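Local structure of aminotransferase class I and II (3OP7) at residues L285-Q290 with C352-L357; D321-L326 with V332-G337. The protein probably transfers amino groups with the help of pyridoxal phosphate, the cofactor being bound to a lysine as an internal aldimine. All blocks are in the same frame, centred on the assembly; numbering follows the deposited sequence. Where two conformers were deposited one is given.

Interaction 1: residues L285-Q290 with C352-L357; sequences LAILDQ and CEQETL
Ile287 reaches from helix 270-294 to Gln354 and Leu357 on helix 354-368, joining two helices of what is probably the small C-terminal domain of a fold-type I PLP enzyme. Apolar packing is at the buried end, where CG2 of Ile287, anti to the backbone N (chi1, measured to CG1, is -72°), meets CD2 of Leu357 at 4.0 Å; the two side chains run antiparallel and overlap near their ends. Leu285, Leu288 and Leu357 all touch Phe350, so that residue is shared by both helices. The other branch makes a mixed apolar-amide contact. Gln354, just after the N-cap residue Glu353, extends its chain beyond CG and crosses Ile287 at about a right angle; chi3 of 99° turns the amide plane across the chain and presents its face to Ile287. Polar bonding comes from next door: NE2 of Gln354 is hydrogen-bonded to OD1 of Asn284, one turn before Leu288 on the long helix. On the far side of that helix Asp289 forms a salt bridge with Arg302 and a hydrogen bond with Tyr300. The CD1 methyl of Ile287 sits over the face of the Gln354 amide, almost straight above CD at 3.4 Å.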
ATOM      1  N   LEU A 285     -30.071   8.264   7.396  1.00 38.69           N
ATOM      2  CA  LEU A 285     -30.881   7.301   6.654  1.00 38.80           C
ATOM      3  C   LEU A 285     -32.362   7.673   6.727  1.00 41.28           C
ATOM      4  O   LEU A 285     -33.083   7.536   5.722  1.00 43.08           O
ATOM      5  CB  LEU A 285     -30.633   5.871   7.119  1.00 37.11           C
ATOM      6  CG  LEU A 285     -31.229   4.746   6.269  1.00 38.23           C
ATOM      7  CD1 LEU A 285     -31.037   4.949   4.763  1.00 34.32           C
ATOM      8  CD2 LEU A 285     -30.669   3.446   6.716  1.00 33.79           C
ATOM      9  N   ALA A 286     -32.843   8.136   7.887  1.00 43.29           N
ATOM     10  CA  ALA A 286     -34.265   8.545   7.988  1.00 44.85           C
ATOM     11  C   ALA A 286     -34.587   9.711   7.044  1.00 45.92           C
ATOM     12  O   ALA A 286     -35.659   9.780   6.477  1.00 46.11           O
ATOM     13  CB  ALA A 286     -34.670   8.891   9.437  1.00 46.05           C
ATOM     14  N   ILE A 287     -33.629  10.610   6.867  1.00 45.44           N
ATOM     15  CA  ILE A 287     -33.770  11.741   5.949  1.00 46.48           C
ATOM     16  C   ILE A 287     -33.838  11.247   4.495  1.00 45.63           C
ATOM     17  O   ILE A 287     -34.718  11.683   3.716  1.00 45.65           O
ATOM     18  CB  ILE A 287     -32.609  12.738   6.149  1.00 45.53           C
ATOM     19  CG1 ILE A 287     -32.790  13.487   7.467  1.00 48.12           C
ATOM     20  CG2 ILE A 287     -32.518  13.739   5.005  1.00 46.73           C
ATOM     21  CD1 ILE A 287     -31.563  14.278   7.847  1.00 47.14           C
ATOM     22  N   LEU A 288     -32.921  10.341   4.146  1.00 43.91           N
ATOM     23  CA  LEU A 288     -32.895   9.705   2.835  1.00 43.97           C
ATOM     24  C   LEU A 288     -34.192   8.947   2.545  1.00 44.77           C
ATOM     25  O   LEU A 288     -34.760   9.104   1.443  1.00 44.49           O
ATOM     26  CB  LEU A 288     -31.701   8.752   2.712  1.00 42.62           C
ATOM     27  CG  LEU A 288     -31.454   8.132   1.338  1.00 42.74           C
ATOM     28  CD1 LEU A 288     -31.234   9.228   0.278  1.00 43.14           C
ATOM     29  CD2 LEU A 288     -30.269   7.169   1.456  1.00 34.76           C
ATOM     30  N   ASP A 289     -34.658   8.149   3.516  1.00 45.00           N
ATOM     31  CA  ASP A 289     -35.926   7.385   3.374  1.00 46.39           C
ATOM     32  C   ASP A 289     -37.121   8.246   3.072  1.00 48.91           C
ATOM     33  O   ASP A 289     -37.898   7.921   2.180  1.00 49.68           O
ATOM     34  CB  ASP A 289     -36.226   6.537   4.621  1.00 46.48           C
ATOM     35  CG  ASP A 289     -35.362   5.254   4.697  1.00 47.11           C
ATOM     36  OD1 ASP A 289     -34.985   4.695   3.635  1.00 49.25           O
ATOM     37  OD2 ASP A 289     -35.056   4.815   5.829  1.00 50.03           O
ATOM     38  N   GLN A 290     -37.272   9.316   3.852  1.00 50.60           N
ATOM     39  CA  GLN A 290     -38.357  10.302   3.670  1.00 53.16           C
ATOM     40  C   GLN A 290     -38.302  10.906   2.259  1.00 53.34           C
ATOM     41  O   GLN A 290     -39.322  10.975   1.552  1.00 54.87           O
ATOM     42  CB  GLN A 290     -38.207  11.401   4.739  1.00 53.90           C
ATOM     43  CG  GLN A 290     -39.382  12.410   4.839  1.00 59.65           C
ATOM     44  CD  GLN A 290     -39.056  13.589   5.757  1.00 62.44           C
ATOM     45  OE1 GLN A 290     -37.876  13.900   6.022  1.00 67.30           O
ATOM     46  NE2 GLN A 290     -40.085  14.255   6.241  1.00 65.36           N
ATOM     47  N   CYS A 352     -22.609  11.644   5.356  1.00 39.67           N
ATOM     48  CA  CYS A 352     -21.861  12.888   5.390  1.00 40.45           C
ATOM     49  C   CYS A 352     -22.570  13.861   6.348  1.00 42.47           C
ATOM     50  O   CYS A 352     -23.552  13.484   7.013  1.00 42.56           O
ATOM     51  CB  CYS A 352     -21.819  13.484   3.973  1.00 41.40           C
ATOM     52  SG  CYS A 352     -23.459  13.838   3.263  1.00 44.09           S
ATOM     53  N   GLU A 353     -22.076  15.104   6.402  1.00 43.68           N
ATOM     54  CA  GLU A 353     -22.698  16.142   7.214  1.00 44.63           C
ATOM     55  C   GLU A 353     -24.155  16.269   6.792  1.00 45.97           C
ATOM     56  O   GLU A 353     -24.494  16.381   5.599  1.00 46.19           O
ATOM     57  CB  GLU A 353     -21.944  17.477   7.092  1.00 45.42           C
ATOM     58  N   GLN A 354     -25.028  16.216   7.784  1.00 46.59           N
ATOM     59  CA  GLN A 354     -26.444  16.174   7.535  1.00 47.37           C
ATOM     60  C   GLN A 354     -26.921  17.346   6.682  1.00 48.63           C
ATOM     61  O   GLN A 354     -27.866  17.195   5.890  1.00 47.64           O
ATOM     62  CB  GLN A 354     -27.208  16.145   8.862  1.00 48.93           C
ATOM     63  CG  GLN A 354     -28.643  15.782   8.710  1.00 50.53           C
ATOM     64  CD  GLN A 354     -29.363  15.619  10.048  1.00 53.38           C
ATOM     65  OE1 GLN A 354     -30.056  16.527  10.491  1.00 54.00           O
ATOM     66  NE2 GLN A 354     -29.209  14.460  10.683  1.00 52.66           N
ATOM     67  N   GLU A 355     -26.301  18.516   6.848  1.00 48.72           N
ATOM     68  CA  GLU A 355     -26.665  19.742   6.124  0.50 50.57           C
ATOM     69  C   GLU A 355     -26.408  19.617   4.627  1.00 49.79           C
ATOM     70  O   GLU A 355     -27.179  20.125   3.781  1.00 50.88           O
ATOM     71  CB  GLU A 355     -25.829  20.928   6.649  0.50 51.17           C
ATOM     72  CG  GLU A 355     -26.178  21.380   8.074  0.50 53.28           C
ATOM     73  CD  GLU A 355     -25.197  20.851   9.116  0.50 52.72           C
ATOM     74  OE1 GLU A 355     -24.781  19.678   9.019  0.50 48.54           O
ATOM     75  OE2 GLU A 355     -24.853  21.626  10.037  0.50 55.66           O
ATOM     76  N   THR A 356     -25.269  18.985   4.327  1.00 47.51           N
ATOM     77  CA  THR A 356     -24.811  18.766   2.951  1.00 46.41           C
ATOM     78  C   THR A 356     -25.730  17.734   2.273  1.00 45.69           C
ATOM     79  O   THR A 356     -26.118  17.947   1.117  1.00 45.64           O
ATOM     80  CB  THR A 356     -23.319  18.379   2.867  1.00 45.41           C
ATOM     81  OG1 THR A 356     -22.505  19.491   3.283  1.00 45.84           O
ATOM     82  CG2 THR A 356     -22.924  17.991   1.439  1.00 44.37           C
ATOM     83  N   LEU A 357     -26.129  16.686   3.015  1.00 44.11           N
ATOM     84  CA  LEU A 357     -27.118  15.706   2.535  1.00 43.89           C
ATOM     85  C   LEU A 357     -28.382  16.415   2.159  1.00 45.37           C
ATOM     86  O   LEU A 357     -28.879  16.236   1.039  1.00 45.02           O
ATOM     87  CB  LEU A 357     -27.439  14.596   3.556  1.00 42.59           C
ATOM     88  CG  LEU A 357     -28.477  13.532   3.116  1.00 41.95           C
ATOM     89  CD1 LEU A 357     -28.003  12.784   1.839  1.00 38.14           C
ATOM     90  CD2 LEU A 357     -28.840  12.509   4.234  1.00 36.40           C
TER

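Interaction 2: residues D321-L326 with V332-G337; sequences DFCLQL and VLLVPG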
ATOM      1  N   ASP A 321     -24.262  10.842 -18.027  1.00 45.33           N
ATOM      2  CA  ASP A 321     -24.688  12.139 -18.524  1.00 48.34           C
ATOM      3  C   ASP A 321     -25.550  12.873 -17.454  1.00 48.36           C
ATOM      4  O   ASP A 321     -25.401  14.091 -17.236  1.00 50.15           O
ATOM      5  CB  ASP A 321     -25.518  11.984 -19.803  1.00 50.53           C
ATOM      6  CG  ASP A 321     -24.725  11.414 -21.007  1.00 53.51           C
ATOM      7  OD1 ASP A 321     -23.498  11.223 -20.952  1.00 56.08           O
ATOM      8  OD2 ASP A 321     -25.371  11.187 -22.055  1.00 60.53           O
ATOM      9  N   PHE A 322     -26.450  12.135 -16.799  1.00 46.55           N
ATOM     10  CA  PHE A 322     -27.331  12.706 -15.774  1.00 45.87           C
ATOM     11  C   PHE A 322     -26.501  13.306 -14.645  1.00 44.53           C
ATOM     12  O   PHE A 322     -26.721  14.435 -14.213  1.00 45.10           O
ATOM     13  CB  PHE A 322     -28.217  11.606 -15.220  1.00 45.03           C
ATOM     14  CG  PHE A 322     -29.163  12.040 -14.139  1.00 45.48           C
ATOM     15  CD1 PHE A 322     -28.771  12.035 -12.808  1.00 44.34           C
ATOM     16  CD2 PHE A 322     -30.464  12.369 -14.443  1.00 49.89           C
ATOM     17  CE1 PHE A 322     -29.659  12.391 -11.805  1.00 46.30           C
ATOM     18  CE2 PHE A 322     -31.364  12.735 -13.443  1.00 50.71           C
ATOM     19  CZ  PHE A 322     -30.966  12.743 -12.134  1.00 47.33           C
ATOM     20  N   CYS A 323     -25.554  12.529 -14.149  1.00 41.53           N
ATOM     21  CA  CYS A 323     -24.701  13.011 -13.073  1.00 41.16           C
ATOM     22  C   CYS A 323     -23.756  14.157 -13.474  1.00 41.50           C
ATOM     23  O   CYS A 323     -23.469  15.027 -12.650  1.00 42.17           O
ATOM     24  CB  CYS A 323     -23.888  11.864 -12.480  1.00 38.22           C
ATOM     25  SG  CYS A 323     -24.909  10.680 -11.520  1.00 38.37           S
ATOM     26  N   LEU A 324     -23.253  14.141 -14.713  1.00 42.42           N
ATOM     27  CA  LEU A 324     -22.429  15.249 -15.226  1.00 42.91           C
ATOM     28  C   LEU A 324     -23.249  16.538 -15.274  1.00 45.14           C
ATOM     29  O   LEU A 324     -22.787  17.608 -14.876  1.00 44.98           O
ATOM     30  CB  LEU A 324     -21.889  14.945 -16.632  1.00 44.10           C
ATOM     31  CG  LEU A 324     -20.773  13.890 -16.794  1.00 43.27           C
ATOM     32  CD1 LEU A 324     -20.684  13.458 -18.286  1.00 47.71           C
ATOM     33  CD2 LEU A 324     -19.440  14.422 -16.275  1.00 45.22           C
ATOM     34  N   GLN A 325     -24.469  16.425 -15.779  1.00 45.97           N
ATOM     35  CA  GLN A 325     -25.369  17.572 -15.850  1.00 48.90           C
ATOM     36  C   GLN A 325     -25.766  18.089 -14.478  1.00 47.71           C
ATOM     37  O   GLN A 325     -25.770  19.292 -14.259  1.00 49.17           O
ATOM     38  CB  GLN A 325     -26.621  17.211 -16.621  1.00 50.66           C
ATOM     39  CG  GLN A 325     -26.400  17.050 -18.092  1.00 55.16           C
ATOM     40  CD  GLN A 325     -27.718  16.863 -18.844  1.00 61.70           C
ATOM     41  OE1 GLN A 325     -27.768  16.174 -19.870  1.00 67.61           O
ATOM     42  NE2 GLN A 325     -28.792  17.457 -18.321  1.00 58.63           N
ATOM     43  N   LEU A 326     -26.115  17.186 -13.567  1.00 45.70           N
ATOM     44  CA  LEU A 326     -26.430  17.561 -12.180  1.00 45.06           C
ATOM     45  C   LEU A 326     -25.247  18.287 -11.526  1.00 44.40           C
ATOM     46  O   LEU A 326     -25.408  19.317 -10.842  1.00 45.15           O
ATOM     47  CB  LEU A 326     -26.775  16.313 -11.368  1.00 43.27           C
ATOM     48  CG  LEU A 326     -26.945  16.489  -9.860  1.00 42.90           C
ATOM     49  CD1 LEU A 326     -28.239  17.261  -9.553  1.00 43.33           C
ATOM     50  CD2 LEU A 326     -26.870  15.136  -9.170  1.00 43.03           C
ATOM     51  N   VAL A 332     -23.967  19.103  -7.387  1.00 43.32           N
ATOM     52  CA  VAL A 332     -24.185  17.901  -6.593  1.00 41.44           C
ATOM     53  C   VAL A 332     -23.406  16.730  -7.215  1.00 39.81           C
ATOM     54  O   VAL A 332     -23.522  16.453  -8.418  1.00 40.35           O
ATOM     55  CB  VAL A 332     -25.707  17.519  -6.506  1.00 41.84           C
ATOM     56  CG1 VAL A 332     -25.913  16.233  -5.704  1.00 41.39           C
ATOM     57  CG2 VAL A 332     -26.545  18.665  -5.915  1.00 43.30           C
ATOM     58  N   LEU A 333     -22.582  16.082  -6.419  1.00 38.64           N
ATOM     59  CA  LEU A 333     -21.779  14.959  -6.924  1.00 37.39           C
ATOM     60  C   LEU A 333     -22.320  13.648  -6.404  1.00 36.11           C
ATOM     61  O   LEU A 333     -22.482  13.467  -5.192  1.00 34.19           O
ATOM     62  CB  LEU A 333     -20.310  15.108  -6.562  1.00 36.26           C
ATOM     63  CG  LEU A 333     -19.348  14.079  -7.213  1.00 36.83           C
ATOM     64  CD1 LEU A 333     -19.216  14.326  -8.721  1.00 38.65           C
ATOM     65  CD2 LEU A 333     -17.991  14.090  -6.530  1.00 36.17           C
ATOM     66  N   LEU A 334     -22.603  12.748  -7.358  1.00 35.54           N
ATOM     67  CA  LEU A 334     -22.983  11.367  -7.117  1.00 34.46           C
ATOM     68  C   LEU A 334     -21.986  10.528  -7.910  1.00 34.71           C
ATOM     69  O   LEU A 334     -21.157  11.098  -8.658  1.00 36.27           O
ATOM     70  CB  LEU A 334     -24.404  11.123  -7.677  1.00 34.81           C
ATOM     71  CG  LEU A 334     -25.567  11.811  -6.945  1.00 37.57           C
ATOM     72  CD1 LEU A 334     -26.837  11.780  -7.793  1.00 39.32           C
ATOM     73  CD2 LEU A 334     -25.803  11.100  -5.637  1.00 38.29           C
ATOM     74  N   VAL A 335     -22.069   9.203  -7.791  1.00 33.95           N
ATOM     75  CA  VAL A 335     -21.323   8.304  -8.694  1.00 33.25           C
ATOM     76  C   VAL A 335     -22.343   7.583  -9.574  1.00 33.39           C
ATOM     77  O   VAL A 335     -23.232   6.912  -9.054  1.00 34.53           O
ATOM     78  CB  VAL A 335     -20.423   7.321  -7.980  1.00 32.86           C
ATOM     79  CG1 VAL A 335     -19.602   6.480  -9.044  1.00 31.34           C
ATOM     80  CG2 VAL A 335     -19.480   8.088  -7.021  1.00 30.74           C
ATOM     81  N   PRO A 336     -22.243   7.754 -10.903  1.00 33.19           N
ATOM     82  CA  PRO A 336     -23.285   7.149 -11.739  1.00 34.02           C
ATOM     83  C   PRO A 336     -23.142   5.644 -11.856  1.00 33.05           C
ATOM     84  O   PRO A 336     -22.009   5.114 -11.775  1.00 32.62           O
ATOM     85  CB  PRO A 336     -23.065   7.795 -13.113  1.00 35.55           C
ATOM     86  CG  PRO A 336     -21.629   8.147 -13.147  1.00 34.02           C
ATOM     87  CD  PRO A 336     -21.270   8.507 -11.711  1.00 33.35           C
ATOM     88  N   GLY A 337     -24.283   4.977 -12.069  1.00 34.34           N
ATOM     89  CA  GLY A 337     -24.370   3.530 -11.983  1.00 35.14           C
ATOM     90  C   GLY A 337     -23.581   2.745 -13.015  1.00 35.87           C
ATOM     91  O   GLY A 337     -23.199   1.617 -12.743  1.00 36.78           O
TER
HETATM   92  O   HOH W   1     -23.206  14.305 -10.038  1.00 38.49           O
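Leu326 swings CG anti to its backbone N (chi1 172°), which carries its branched end from helix 319-330 toward Val332 and Leu334, while Cys323, one turn earlier, holds SG beside its own N (chi1 -70°) and aims it at Leu334 and Pro336. The helix packs on the extended chain that follows it, Cys323 and Leu326 meeting the alternate residues Val332, Leu334 and Pro336. At the sulfur end, Cys323 SG touches CB of Pro336 at 3.8 Å, on the proline ring, and CB of Leu334 at 3.9 Å. At the other end, Leu326 CG sits 3.7 Å from Val332 CB, and its CD2 methyl reaches CD1 of Leu334 at 3.6 Å. Leu334 therefore serves both helix residues, its CB against the sulfur and its CD1 against the leucine methyl.

Between these apolar patches the polar backbone is bridged by one water. It donates to Cys323 O and to Val332 O, each at 2.7 Å, and accepts from Leu334 N at a longer 3.2 Å. The water satisfies two carbonyls and an amide, and ties the helix to the strand segment without a direct bond between them.

In this probable small domain, helices pack against a short antiparallel sheet, which Val335 joins by backbone pairing with Arg347 of strand 345-348. Leu333 bonds through its backbone to Tyr22 of strand 22-23 and to Ile24 just after it, in a two-strand parallel sheet. Trp12 of helix 8-16 gives its NE1 to Leu334 O and rests on Pro336. Strand 345-348 also meets Cys323 and Leu334 through Val346, and helix 354-368 covers Leu326 with Phe367, whose ring also meets Phe322 edge to face, and Val332 with Lys363.

Overall arrangement
Interaction 2 is the more deeply buried of the two: all its touching residues lie in the interior, whereas of the touching residues of interaction 1 only Leu357 is buried. Their chemistry follows. Interaction 1 joins two helices far apart in sequence through a few side chains and has an amide at its margin; interaction 2 joins a helix to the strands after it, with a water serving backbone groups amid apolar packing. Along the chain, 321-337 falls within the span between 290 and 352. The centres of the two contacts are about 18 Å apart, their nearest atoms about 7 Å, but helix 354-368 connects them, supplying Gln354 and Leu357 to one and covering residues of the other with Phe367.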